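Local coordinates for DNA processing protein DprA (Streptococcus pneumoniae, PDB 3UQZ) that helps load the recombinase RecA onto single-stranded DNA during genetic transformation, and binds such DNA cooperatively, protecting it from nucleases, at residues Asp243-Pro248 with Lys268-Gly273; Lys108-Gly113 with Arg217-Ala222; Tyr6-Leu11 with Pro92-Tyr97; Ala163-Gly168 with His188-Glu193; Ala224-Gly229 with Leu255-His260. One frame throughout, in Å; residues are numbered along the deposited sequence.

Interaction 1 of 5, residues Asp243-Pro248 with Lys268-Gly273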
# COMPACT_ATOMS: atom_id res chain seq x y z
N ASP A 243 -16.08 0.63 2.58
CA ASP A 243 -14.79 0.31 1.97
C ASP A 243 -14.01 1.58 1.72
O ASP A 243 -14.58 2.59 1.30
CB ASP A 243 -14.98 -0.41 0.62
CG ASP A 243 -15.52 -1.82 0.67
OD1 ASP A 243 -15.18 -2.56 1.64
OD2 ASP A 243 -16.22 -2.22 -0.29
N VAL A 244 -12.69 1.53 1.99
CA VAL A 244 -11.80 2.64 1.72
C VAL A 244 -10.74 2.22 0.71
O VAL A 244 -10.10 1.18 0.89
CB VAL A 244 -11.37 3.57 2.91
CG1 VAL A 244 -11.79 3.03 4.26
CG2 VAL A 244 -9.89 3.93 2.88
N PHE A 245 -10.67 2.96 -0.40
CA PHE A 245 -9.77 2.71 -1.52
C PHE A 245 -8.71 3.78 -1.52
O PHE A 245 -9.00 4.94 -1.84
CB PHE A 245 -10.56 2.70 -2.85
CG PHE A 245 -11.75 1.79 -2.87
CD1 PHE A 245 -11.59 0.41 -3.00
CD2 PHE A 245 -13.04 2.30 -2.76
CE1 PHE A 245 -12.70 -0.44 -3.01
CE2 PHE A 245 -14.16 1.45 -2.77
CZ PHE A 245 -13.98 0.08 -2.89
N ALA A 246 -7.48 3.43 -1.11
CA ALA A 246 -6.40 4.40 -1.02
C ALA A 246 -5.44 4.37 -2.20
O ALA A 246 -5.00 3.29 -2.62
CB ALA A 246 -5.65 4.23 0.29
N ILE A 247 -5.15 5.56 -2.76
CA ILE A 247 -4.21 5.74 -3.86
C ILE A 247 -2.81 5.97 -3.25
O ILE A 247 -2.66 6.93 -2.47
CB ILE A 247 -4.63 6.90 -4.82
CG1 ILE A 247 -6.02 6.63 -5.47
CG2 ILE A 247 -3.55 7.13 -5.91
CD1 ILE A 247 -6.73 7.88 -6.01
N PRO A 248 -1.80 5.12 -3.55
CA PRO A 248 -0.47 5.33 -2.95
C PRO A 248 0.32 6.45 -3.63
O PRO A 248 -0.07 6.94 -4.69
CB PRO A 248 0.22 3.97 -3.13
CG PRO A 248 -0.42 3.39 -4.35
CD PRO A 248 -1.82 3.93 -4.43
N LYS A 268 -7.96 -0.93 0.95
CA LYS A 268 -7.56 -1.47 -0.34
C LYS A 268 -6.70 -0.47 -1.10
O LYS A 268 -7.11 0.67 -1.26
CB LYS A 268 -8.79 -1.89 -1.16
CG LYS A 268 -9.69 -2.88 -0.41
CD LYS A 268 -9.78 -4.26 -1.07
CE LYS A 268 -10.72 -5.17 -0.30
NZ LYS A 268 -10.01 -6.21 0.49
N LEU A 269 -5.50 -0.90 -1.54
CA LEU A 269 -4.59 -0.08 -2.34
C LEU A 269 -5.15 -0.11 -3.76
O LEU A 269 -5.41 -1.20 -4.28
CB LEU A 269 -3.15 -0.65 -2.32
CG LEU A 269 -2.05 0.20 -3.00
CD1 LEU A 269 -0.71 -0.04 -2.36
CD2 LEU A 269 -1.95 -0.09 -4.48
N VAL A 270 -5.35 1.07 -4.37
CA VAL A 270 -5.89 1.15 -5.73
C VAL A 270 -4.96 1.90 -6.69
O VAL A 270 -4.34 2.89 -6.29
CB VAL A 270 -7.38 1.64 -5.81
CG1 VAL A 270 -8.33 0.66 -5.12
CG2 VAL A 270 -7.56 3.06 -5.26
N THR A 271 -4.84 1.41 -7.93
CA THR A 271 -3.97 1.99 -8.97
C THR A 271 -4.77 2.46 -10.19
O THR A 271 -4.26 3.22 -11.02
CB THR A 271 -2.86 1.00 -9.39
OG1 THR A 271 -3.44 -0.12 -10.06
CG2 THR A 271 -2.03 0.50 -8.21
N SER A 272 -6.02 1.99 -10.31
CA SER A 272 -6.93 2.34 -11.41
C SER A 272 -8.40 2.29 -10.94
O SER A 272 -8.68 1.84 -9.83
CB SER A 272 -6.72 1.38 -12.58
OG SER A 272 -6.93 0.03 -12.18
N GLY A 273 -9.30 2.73 -11.82
CA GLY A 273 -10.74 2.67 -11.61
C GLY A 273 -11.21 1.23 -11.59
O GLY A 273 -12.15 0.89 -10.87
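The Phe245 ring meets the neighbouring strand obliquely, with neither a face nor an edge squarely presented: its CD1 lies 3.9 Å from Val270 CG1 and 4.1 Å from Lys268 CB. Phe245 CG stands beside the backbone N and anti to the carbonyl carbon (chi1 -52°), which swings the ring back toward the Asp243 end of its strand; Val276 and Phe280 of the same chain also pack on it. The second ring, that of Pro248, is approached at about a right angle by Leu269, whose CG and two methyls gather round Pro248 CG, CD2 lying 3.8 Å from it.

Between these rings runs a short parallel ladder. Ala246 is used at both its polar atoms: its N donates to Lys268 O over 2.8 Å, and its O accepts Val270 N, also at 2.8 Å. Before it, Lys268 N bonds to Val244 O at 3.0 Å. Phe245 and Lys268 share one face of the sheet; Ala246 and Leu269 share the other, where helix 257-264 crosses in a beta-alpha-beta unit. A small alanine suits that face, since Cys259 and Ile263 of the helix rest on it. Of the Lys268 side chain the CB end touches the neighbouring strand, while the ammonium leads away, as fits an exposed place.

The ladder satisfies one edge of strand 268-269, the outermost strand of its chain on this side. The other edge is turned toward the dimer partner: Leu269 O accepts a hydrogen bond from Gln264 NE2 of the second subunit, while the Leu269 side chain packs on Ile263 of that subunit, combining polar and apolar adhesion.

Interaction 2 of 5, residues Lys108-Gly113 with Arg217-Ala222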
# COMPACT_ATOMS: atom_id res chain seq x y z
N LYS A 108 -23.06 5.46 -5.77
CA LYS A 108 -22.18 6.58 -5.43
C LYS A 108 -20.86 6.16 -4.79
O LYS A 108 -20.82 5.18 -4.03
CB LYS A 108 -22.91 7.55 -4.49
CG LYS A 108 -24.18 8.17 -5.07
CD LYS A 108 -25.06 8.83 -4.02
CE LYS A 108 -25.91 7.87 -3.21
NZ LYS A 108 -26.97 7.20 -4.01
N VAL A 109 -19.78 6.92 -5.07
CA VAL A 109 -18.46 6.73 -4.48
C VAL A 109 -17.95 8.09 -3.99
O VAL A 109 -18.09 9.10 -4.68
CB VAL A 109 -17.44 5.96 -5.40
CG1 VAL A 109 -16.98 6.79 -6.61
CG2 VAL A 109 -16.25 5.44 -4.60
N ALA A 110 -17.42 8.11 -2.76
CA ALA A 110 -16.86 9.32 -2.19
C ALA A 110 -15.38 9.47 -2.62
O ALA A 110 -14.71 8.48 -2.89
CB ALA A 110 -16.97 9.28 -0.68
N VAL A 111 -14.90 10.72 -2.74
CA VAL A 111 -13.52 11.05 -3.10
C VAL A 111 -13.06 12.15 -2.16
O VAL A 111 -13.66 13.24 -2.13
CB VAL A 111 -13.29 11.40 -4.60
CG1 VAL A 111 -11.80 11.59 -4.88
CG2 VAL A 111 -13.87 10.35 -5.54
N VAL A 112 -12.05 11.85 -1.34
CA VAL A 112 -11.52 12.79 -0.33
C VAL A 112 -10.01 12.93 -0.46
O VAL A 112 -9.35 12.04 -0.98
CB VAL A 112 -11.99 12.49 1.14
CG1 VAL A 112 -13.50 12.60 1.28
CG2 VAL A 112 -11.50 11.15 1.65
N GLY A 113 -9.48 14.04 0.04
CA GLY A 113 -8.05 14.31 0.02
C GLY A 113 -7.63 15.72 0.33
O GLY A 113 -8.46 16.60 0.57
N ARG A 217 -21.03 3.73 -0.54
CA ARG A 217 -20.62 2.37 -0.14
C ARG A 217 -19.08 2.24 -0.08
O ARG A 217 -18.57 1.27 0.50
CB ARG A 217 -21.22 1.31 -1.08
CG ARG A 217 -22.75 1.35 -1.19
CD ARG A 217 -23.44 0.51 -0.15
NE ARG A 217 -24.08 -0.67 -0.74
CZ ARG A 217 -25.33 -0.70 -1.19
NH1 ARG A 217 -26.10 0.38 -1.14
NH2 ARG A 217 -25.83 -1.82 -1.70
N GLY A 218 -18.38 3.22 -0.66
CA GLY A 218 -16.93 3.29 -0.67
C GLY A 218 -16.39 4.71 -0.72
O GLY A 218 -17.05 5.61 -1.24
N VAL A 219 -15.18 4.90 -0.17
CA VAL A 219 -14.48 6.20 -0.14
C VAL A 219 -13.11 6.04 -0.80
O VAL A 219 -12.35 5.16 -0.43
CB VAL A 219 -14.34 6.79 1.30
CG1 VAL A 219 -13.71 8.18 1.27
CG2 VAL A 219 -15.69 6.85 2.02
N ILE A 220 -12.79 6.91 -1.77
CA ILE A 220 -11.51 6.96 -2.46
C ILE A 220 -10.66 8.07 -1.83
O ILE A 220 -11.10 9.22 -1.78
CB ILE A 220 -11.66 7.12 -4.00
CG1 ILE A 220 -12.31 5.88 -4.65
CG2 ILE A 220 -10.31 7.45 -4.68
CD1 ILE A 220 -12.81 6.09 -6.10
N VAL A 221 -9.46 7.70 -1.32
CA VAL A 221 -8.49 8.64 -0.72
C VAL A 221 -7.31 8.86 -1.64
O VAL A 221 -6.82 7.92 -2.26
CB VAL A 221 -7.96 8.28 0.68
CG1 VAL A 221 -8.13 9.44 1.65
CG2 VAL A 221 -8.52 6.97 1.21
N ALA A 222 -6.82 10.09 -1.65
CA ALA A 222 -5.65 10.51 -2.40
C ALA A 222 -5.03 11.67 -1.68
O ALA A 222 -5.71 12.64 -1.34
CB ALA A 222 -6.04 10.92 -3.80
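Ala110 O takes the amide hydrogen of Ile220 over 2.7 Å, the donor standing 39° out of the carbonyl plane, and the CA-H of Val219 touches the same oxygen. The ladder is parallel, and the donors alternate: Ala110 N reaches Gly218 O at 2.9 Å, and Val112 N reaches Ile220 O at 2.8 Å almost in line with the carbonyl. Farther on, Ala222 N to Val112 O is longer and more bent.

Branched side chains suit these extended backbones and fill both faces. On one, Val112 CG2 fits between two methyls of the other strand, 3.7 Å from Val219 CG1 and 3.8 Å from Val221 CG1; Ala110 leaves room beside Val219, and Cys234 of helix 229-239 closes over the valines. On the other face Ile220 stretches CD1 to within 3.8 Å of Val109 CG2, and Phe245 adjoins it.

These strands meet where the order of the Rossmann-like sheet switches: strands are added to one side of 108-113 first, then to the other from 218-222. A sulfate, probably from the crystallisation liquor, lies near Gly113 and may mark a spot able to accept an anion. Buried amides are thus paired with carbonyls across the ladder, while the valines, alanine and isoleucine turn apolar surface to their neighbours on both faces.

Interaction 3 of 5, residues Tyr6-Leu11 with Pro92-Tyr97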
# COMPACT_ATOMS: atom_id res chain seq x y z
N TYR A 6 -40.83 21.81 7.72
CA TYR A 6 -40.71 23.19 8.24
C TYR A 6 -40.51 23.17 9.77
O TYR A 6 -39.73 23.97 10.29
CB TYR A 6 -41.94 24.05 7.87
CG TYR A 6 -41.97 25.38 8.59
CD1 TYR A 6 -41.12 26.42 8.21
CD2 TYR A 6 -42.77 25.57 9.71
CE1 TYR A 6 -41.08 27.62 8.92
CE2 TYR A 6 -42.74 26.77 10.43
CZ TYR A 6 -41.91 27.79 10.02
OH TYR A 6 -41.90 28.97 10.72
N GLU A 7 -41.24 22.27 10.46
CA GLU A 7 -41.14 22.14 11.92
C GLU A 7 -39.79 21.61 12.34
O GLU A 7 -39.23 22.11 13.31
CB GLU A 7 -42.30 21.33 12.50
CG GLU A 7 -43.65 22.02 12.38
CD GLU A 7 -43.87 23.25 13.24
OE1 GLU A 7 -43.10 23.45 14.22
OE2 GLU A 7 -44.82 24.01 12.94
N ILE A 8 -39.23 20.66 11.55
CA ILE A 8 -37.88 20.11 11.77
C ILE A 8 -36.88 21.29 11.76
O ILE A 8 -36.10 21.44 12.70
CB ILE A 8 -37.53 18.99 10.75
CG1 ILE A 8 -38.35 17.70 11.04
CG2 ILE A 8 -36.04 18.71 10.77
CD1 ILE A 8 -38.38 16.64 9.91
N TYR A 9 -36.96 22.15 10.72
CA TYR A 9 -36.13 23.35 10.59
C TYR A 9 -36.36 24.29 11.78
O TYR A 9 -35.38 24.77 12.35
CB TYR A 9 -36.42 24.08 9.27
CG TYR A 9 -35.45 25.21 8.96
CD1 TYR A 9 -34.07 24.99 8.95
CD2 TYR A 9 -35.91 26.49 8.66
CE1 TYR A 9 -33.18 26.02 8.67
CE2 TYR A 9 -35.02 27.53 8.37
CZ TYR A 9 -33.66 27.28 8.38
OH TYR A 9 -32.78 28.30 8.10
N LYS A 10 -37.64 24.51 12.17
CA LYS A 10 -38.02 25.35 13.31
C LYS A 10 -37.43 24.82 14.64
O LYS A 10 -37.02 25.63 15.48
CB LYS A 10 -39.54 25.53 13.39
CG LYS A 10 -39.98 26.71 14.25
CD LYS A 10 -41.48 26.90 14.22
CE LYS A 10 -41.93 27.93 15.22
NZ LYS A 10 -43.40 28.01 15.30
N LEU A 11 -37.32 23.47 14.80
CA LEU A 11 -36.72 22.84 15.99
C LEU A 11 -35.20 23.08 16.04
O LEU A 11 -34.66 23.32 17.11
CB LEU A 11 -37.03 21.33 16.06
CG LEU A 11 -38.50 20.91 16.28
CD1 LEU A 11 -38.65 19.42 16.19
CD2 LEU A 11 -39.01 21.36 17.63
N PRO A 92 -28.10 13.12 8.91
CA PRO A 92 -28.74 14.44 8.79
C PRO A 92 -30.25 14.32 8.78
O PRO A 92 -30.82 13.49 8.08
CB PRO A 92 -28.21 15.00 7.46
CG PRO A 92 -27.65 13.85 6.75
CD PRO A 92 -27.18 12.86 7.78
N VAL A 93 -30.89 15.06 9.66
CA VAL A 93 -32.33 15.04 9.84
C VAL A 93 -33.09 15.81 8.73
O VAL A 93 -34.18 15.41 8.34
CB VAL A 93 -32.66 15.43 11.30
CG1 VAL A 93 -33.16 16.87 11.43
CG2 VAL A 93 -33.58 14.43 11.94
N LEU A 94 -32.46 16.87 8.19
CA LEU A 94 -33.01 17.72 7.13
C LEU A 94 -31.86 18.20 6.23
O LEU A 94 -30.83 18.64 6.74
CB LEU A 94 -33.78 18.92 7.75
CG LEU A 94 -34.39 19.97 6.80
CD1 LEU A 94 -35.70 19.50 6.21
CD2 LEU A 94 -34.60 21.28 7.52
N LEU A 95 -32.05 18.10 4.90
CA LEU A 95 -31.08 18.53 3.89
C LEU A 95 -31.72 19.43 2.85
O LEU A 95 -32.73 19.06 2.24
CB LEU A 95 -30.39 17.34 3.16
CG LEU A 95 -29.34 16.53 3.94
CD1 LEU A 95 -29.07 15.20 3.27
CD2 LEU A 95 -28.05 17.30 4.12
N PHE A 96 -31.12 20.60 2.63
CA PHE A 96 -31.52 21.55 1.60
C PHE A 96 -30.71 21.21 0.37
O PHE A 96 -29.57 20.75 0.50
CB PHE A 96 -31.23 22.99 2.02
CG PHE A 96 -32.06 23.45 3.18
CD1 PHE A 96 -33.34 23.95 2.98
CD2 PHE A 96 -31.56 23.40 4.48
CE1 PHE A 96 -34.11 24.39 4.07
CE2 PHE A 96 -32.33 23.83 5.56
CZ PHE A 96 -33.60 24.33 5.34
N TYR A 97 -31.29 21.40 -0.82
CA TYR A 97 -30.62 21.05 -2.07
C TYR A 97 -30.86 22.06 -3.18
O TYR A 97 -31.79 22.86 -3.14
CB TYR A 97 -30.99 19.63 -2.51
CG TYR A 97 -32.40 19.47 -3.04
CD1 TYR A 97 -32.67 19.59 -4.40
CD2 TYR A 97 -33.46 19.18 -2.18
CE1 TYR A 97 -33.96 19.45 -4.89
CE2 TYR A 97 -34.76 19.04 -2.66
CZ TYR A 97 -35.01 19.18 -4.02
OH TYR A 97 -36.28 19.01 -4.50
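Ile8 is the first residue of helix 6-11 to engage the segment 92-97, and it does so with its short branch. CG2 stands anti to the backbone N and meets Val93 CG1 at 3.5 Å and Leu94 CB at 3.8 Å; the isoleucine also touches Leu25 of helix 18-28, which shares Val93 with it. A beta-branched residue suits this place because one methyl can bridge Leu94, where the strand begins, and Val93 just before it.

Next comes Tyr9, one residue round the helix, which works at two levels. Its CB lies 3.8 Å from Leu94 CD2. Its ring, carried beyond with CG anti to the backbone N (chi1 -171°), offers a face to Phe96: CZ of the phenylalanine sits 3.6 Å above the tyrosine plane, displaced toward the rim. The planes stand at 83° and the centroids 5.3 Å apart, a T-shaped pair with Phe96 as the edge. The hydroxyl of Tyr9 bonds to Glu67, so the tyrosine is anchored at its polar tip while its ring stays in apolar company.

The helix axis crosses strand 94-97 at 108°. Contact is made chiefly by apolar and aromatic side chains: here a helix of the sterile alpha motif domain packs on a strand of the Rossmann-fold sheet.

Interaction 4 of 5, residues Ala163-Gly168 with His188-Glu193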
# COMPACT_ATOMS: atom_id res chain seq x y z
N ALA A 163 -22.14 17.38 -4.74
CA ALA A 163 -21.34 18.20 -3.83
C ALA A 163 -22.08 18.37 -2.49
O ALA A 163 -23.28 18.65 -2.48
CB ALA A 163 -21.04 19.55 -4.42
N VAL A 164 -21.37 18.16 -1.37
CA VAL A 164 -21.90 18.34 -0.01
C VAL A 164 -21.12 19.54 0.56
O VAL A 164 -19.90 19.46 0.71
CB VAL A 164 -21.81 17.04 0.85
CG1 VAL A 164 -22.51 17.20 2.20
CG2 VAL A 164 -22.39 15.84 0.10
N ILE A 165 -21.79 20.67 0.76
CA ILE A 165 -21.12 21.89 1.22
C ILE A 165 -21.20 22.15 2.73
O ILE A 165 -21.99 21.51 3.44
CB ILE A 165 -21.53 23.12 0.36
CG1 ILE A 165 -23.06 23.36 0.40
CG2 ILE A 165 -20.99 22.99 -1.07
CD1 ILE A 165 -23.54 24.70 -0.19
N GLY A 166 -20.35 23.06 3.21
CA GLY A 166 -20.29 23.49 4.60
C GLY A 166 -20.78 24.91 4.84
O GLY A 166 -20.41 25.55 5.82
N THR A 167 -21.60 25.43 3.90
CA THR A 167 -22.19 26.77 3.93
C THR A 167 -23.65 26.68 3.43
O THR A 167 -24.12 25.58 3.08
CB THR A 167 -21.42 27.72 2.98
OG1 THR A 167 -21.70 27.37 1.63
CG2 THR A 167 -19.93 27.76 3.24
N GLY A 168 -24.33 27.84 3.35
CA GLY A 168 -25.67 27.95 2.79
C GLY A 168 -25.55 27.82 1.28
O GLY A 168 -24.45 28.06 0.73
N HIS A 188 -26.28 19.19 -11.98
CA HIS A 188 -26.06 18.06 -11.06
C HIS A 188 -26.84 18.26 -9.75
O HIS A 188 -27.99 18.68 -9.81
CB HIS A 188 -24.54 17.88 -10.85
CG HIS A 188 -23.81 17.64 -12.13
ND1 HIS A 188 -23.53 16.36 -12.57
CD2 HIS A 188 -23.42 18.52 -13.08
CE1 HIS A 188 -22.97 16.50 -13.76
NE2 HIS A 188 -22.88 17.78 -14.11
N LEU A 189 -26.22 17.98 -8.57
CA LEU A 189 -26.86 18.13 -7.26
C LEU A 189 -25.89 18.66 -6.17
O LEU A 189 -24.78 18.13 -6.01
CB LEU A 189 -27.46 16.78 -6.83
CG LEU A 189 -28.17 16.69 -5.47
CD1 LEU A 189 -29.43 17.56 -5.41
CD2 LEU A 189 -28.51 15.24 -5.15
N VAL A 190 -26.32 19.70 -5.43
CA VAL A 190 -25.57 20.28 -4.32
C VAL A 190 -26.43 20.07 -3.08
O VAL A 190 -27.61 20.43 -3.10
CB VAL A 190 -25.20 21.79 -4.48
CG1 VAL A 190 -24.28 22.25 -3.37
CG2 VAL A 190 -24.58 22.08 -5.84
N LEU A 191 -25.86 19.47 -2.03
CA LEU A 191 -26.56 19.23 -0.77
C LEU A 191 -25.95 20.07 0.36
O LEU A 191 -24.73 20.33 0.37
CB LEU A 191 -26.54 17.75 -0.39
CG LEU A 191 -27.25 16.76 -1.31
CD1 LEU A 191 -26.82 15.32 -0.99
CD2 LEU A 191 -28.79 16.90 -1.23
N SER A 192 -26.80 20.47 1.33
CA SER A 192 -26.38 21.25 2.51
C SER A 192 -27.34 21.08 3.69
O SER A 192 -28.55 20.97 3.49
CB SER A 192 -26.25 22.73 2.16
OG SER A 192 -25.66 23.46 3.23
N GLU A 193 -26.80 21.08 4.91
CA GLU A 193 -27.59 21.00 6.14
C GLU A 193 -27.87 22.43 6.63
O GLU A 193 -28.69 22.61 7.51
CB GLU A 193 -26.77 20.28 7.22
CG GLU A 193 -27.25 18.88 7.54
CD GLU A 193 -26.51 18.22 8.68
OE1 GLU A 193 -27.14 17.41 9.40
OE2 GLU A 193 -25.32 18.55 8.91
O HOH W 1 -24.14 20.11 4.82
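Strands 163-164 and 189-192 run side by side in parallel, their touching parts 31° apart in direction, with Ala163 abreast of Val190 and Val164 abreast of Leu191. Ala163 spends both polar atoms on the neighbour: N donates to Leu189 O at 3.0 Å, and O receives Leu191 N at 2.7 Å. The next rung, Ile165 N to Leu191 O, is 3.0 Å long, and all three bonds lie close to the C=O direction.

Past that rung the backbone of 165-168 bends off the sheet and side chains take over. Ile165 holds CG1 in the crowded position between its N and carbonyl carbon (chi1 58°), and this places CG1 against Ser192 CB, 3.7 Å away, while CD1 reaches Val190 CG1 at 4.1 Å. The two strands belong to a beta-alpha-beta crossover in the Rossmann-like sheet, and its helix 178-187 lies over this face: Ile184 touches both Ala163 and Val190, and Gln181 touches Ile165. A small alanine gives the helix room to approach.

Ser192 suits the divergence, because its hydroxyl supplies the bond that the strands no longer make. OG stands anti to its own N and donates to Thr167 O at 2.6 Å; it is also hydrogen-bonded to the N of Tyr194. A water donates to Ile165 O at 2.9 Å and accepts Glu193 N at 2.8 Å, joining the two segments where they separate, while the Glu193 carboxylate forms a salt bridge with Arg210.

Interaction 5 of 5, residues Ala224-Gly229 with Leu255-His260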
# COMPACT_ATOMS: atom_id res chain seq x y z
N ALA A 224 -3.72 12.01 1.48
CA ALA A 224 -4.18 12.27 2.84
C ALA A 224 -2.94 12.30 3.72
O ALA A 224 -2.11 11.38 3.66
CB ALA A 224 -5.15 11.18 3.29
N LYS A 225 -2.73 13.41 4.42
CA LYS A 225 -1.60 13.60 5.32
C LYS A 225 -1.95 12.95 6.65
O LYS A 225 -3.10 12.58 6.87
CB LYS A 225 -1.33 15.09 5.55
CG LYS A 225 -0.66 15.77 4.38
CD LYS A 225 -0.75 17.25 4.51
CE LYS A 225 -0.65 17.89 3.15
NZ LYS A 225 -0.41 19.35 3.25
N MSE A 226 -0.96 12.80 7.54
CA MSE A 226 -1.23 12.27 8.87
C MSE A 226 -2.00 13.35 9.61
O MSE A 226 -1.82 14.54 9.33
CB MSE A 226 0.06 11.93 9.60
CG MSE A 226 0.72 10.67 9.11
SE MSE A 226 -0.36 9.04 9.30
CE MSE A 226 1.09 7.77 8.97
N ARG A 227 -2.90 12.95 10.51
CA ARG A 227 -3.76 13.83 11.32
C ARG A 227 -4.53 14.89 10.50
O ARG A 227 -4.79 15.99 10.98
CB ARG A 227 -3.02 14.36 12.59
CG ARG A 227 -1.87 15.35 12.35
CD ARG A 227 -0.78 15.28 13.40
NE ARG A 227 0.11 14.12 13.25
CZ ARG A 227 1.16 14.06 12.44
NH1 ARG A 227 1.47 15.09 11.66
NH2 ARG A 227 1.91 12.96 12.39
N SER A 228 -4.91 14.53 9.25
CA SER A 228 -5.65 15.36 8.31
C SER A 228 -7.15 15.09 8.40
O SER A 228 -7.56 14.10 9.02
CB SER A 228 -5.18 15.08 6.88
OG SER A 228 -5.51 13.76 6.50
N GLY A 229 -7.94 15.96 7.76
CA GLY A 229 -9.39 15.83 7.69
C GLY A 229 -9.84 14.62 6.89
O GLY A 229 -10.78 13.93 7.29
N LEU A 255 2.83 13.75 1.93
CA LEU A 255 1.51 13.93 1.34
C LEU A 255 0.63 12.69 1.37
O LEU A 255 -0.57 12.83 1.58
CB LEU A 255 1.64 14.43 -0.10
CG LEU A 255 1.79 15.93 -0.29
CD1 LEU A 255 2.37 16.23 -1.64
CD2 LEU A 255 0.45 16.65 -0.12
N SER A 256 1.19 11.48 1.12
CA SER A 256 0.40 10.25 1.09
C SER A 256 0.53 9.36 2.33
O SER A 256 0.15 8.19 2.28
CB SER A 256 0.69 9.46 -0.19
OG SER A 256 0.24 10.16 -1.34
N ASP A 257 1.04 9.92 3.44
CA ASP A 257 1.26 9.20 4.70
C ASP A 257 0.00 8.59 5.28
O ASP A 257 0.05 7.49 5.82
CB ASP A 257 1.96 10.10 5.74
CG ASP A 257 3.43 10.46 5.49
OD1 ASP A 257 3.96 10.09 4.41
OD2 ASP A 257 4.03 11.14 6.36
N GLY A 258 -1.11 9.31 5.18
CA GLY A 258 -2.41 8.88 5.68
C GLY A 258 -2.98 7.73 4.88
O GLY A 258 -3.55 6.81 5.45
N CYS A 259 -2.80 7.78 3.53
CA CYS A 259 -3.20 6.74 2.58
C CYS A 259 -2.46 5.46 2.91
O CYS A 259 -3.06 4.39 2.95
CB CYS A 259 -2.91 7.16 1.15
SG CYS A 259 -3.80 8.64 0.60
N HIS A 260 -1.14 5.58 3.14
CA HIS A 260 -0.24 4.48 3.46
C HIS A 260 -0.60 3.84 4.79
O HIS A 260 -0.63 2.62 4.87
CB HIS A 260 1.23 4.95 3.42
CG HIS A 260 1.69 5.37 2.06
ND1 HIS A 260 2.81 6.16 1.90
CD2 HIS A 260 1.16 5.12 0.83
CE1 HIS A 260 2.93 6.36 0.60
NE2 HIS A 260 1.96 5.75 -0.08
O HOH W 2 1.64 13.40 6.80
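Ala224 sits against the first turn of helix 257-264, in the loop that leads from strand 218-222 of the Rossmann-like sheet through a type II turn, Lys225 to Ser228, into helix 229-239. The close part of the contact is made mainly of backbone. Ala224 O accepts Gly258 N at 2.8 Å, 36° above the carbonyl plane, so an amide of the helix start finds its acceptor in the loop. Gly258 is apt here, since without a side chain its CA lets the carbonyls of Ala224 and Lys225 draw near. The other polar atom of Ala224, its N, donates to Cys259 SG in a nearly straight bond of 3.5 Å, an ordinary length for a sulfur acceptor, and the alanine methyl rests beside that sulfur.

The outer side is looser and partly open to solvent. Lys225 runs extended alongside Leu255, both pointing the same way, with CE 3.7 Å from Leu255 CD2; a long aliphatic chain can lie along the leucine and still end in a charge. A bound sulfate, probably from the crystallisation liquor, is about 6 Å from the Lys225 side chain. Met226, present as selenomethionine, bends at chi2 (-61°) and crosses Asp257 at about a right angle, CG lying 3.6 Å from CB of the aspartate. Between them a water accepts Met226 N at 2.8 Å and reaches Asp257 OD2 only weakly. Within the turn itself, Ser228 OG donates to Lys225 O at 2.7 Å, its oxygen also making a weak capping bond to Leu231 N.

How the interactions relate
Interaction 3 comes first along the chain; interaction 2 then closes a long loop that holds interaction 4 nested inside it, and interactions 1 and 5 alternate near the C-terminal end. Interactions 1 to 4 share one mixed sheet. Strands 243-246 and 218-222 are neighbours, bonded through Val219, so interactions 1 and 2 lie only 9 Å apart between centres; likewise Phe96 N bonds to Ser192 O, linking interactions 3 and 4 with centres 14 Å apart. Interaction 5 packs helix 257-264 against both 1 and 2. Centres of interactions 1 and 3 are 35 Å apart, so the sheet spans from the sterile alpha motif domain to the dimer interface.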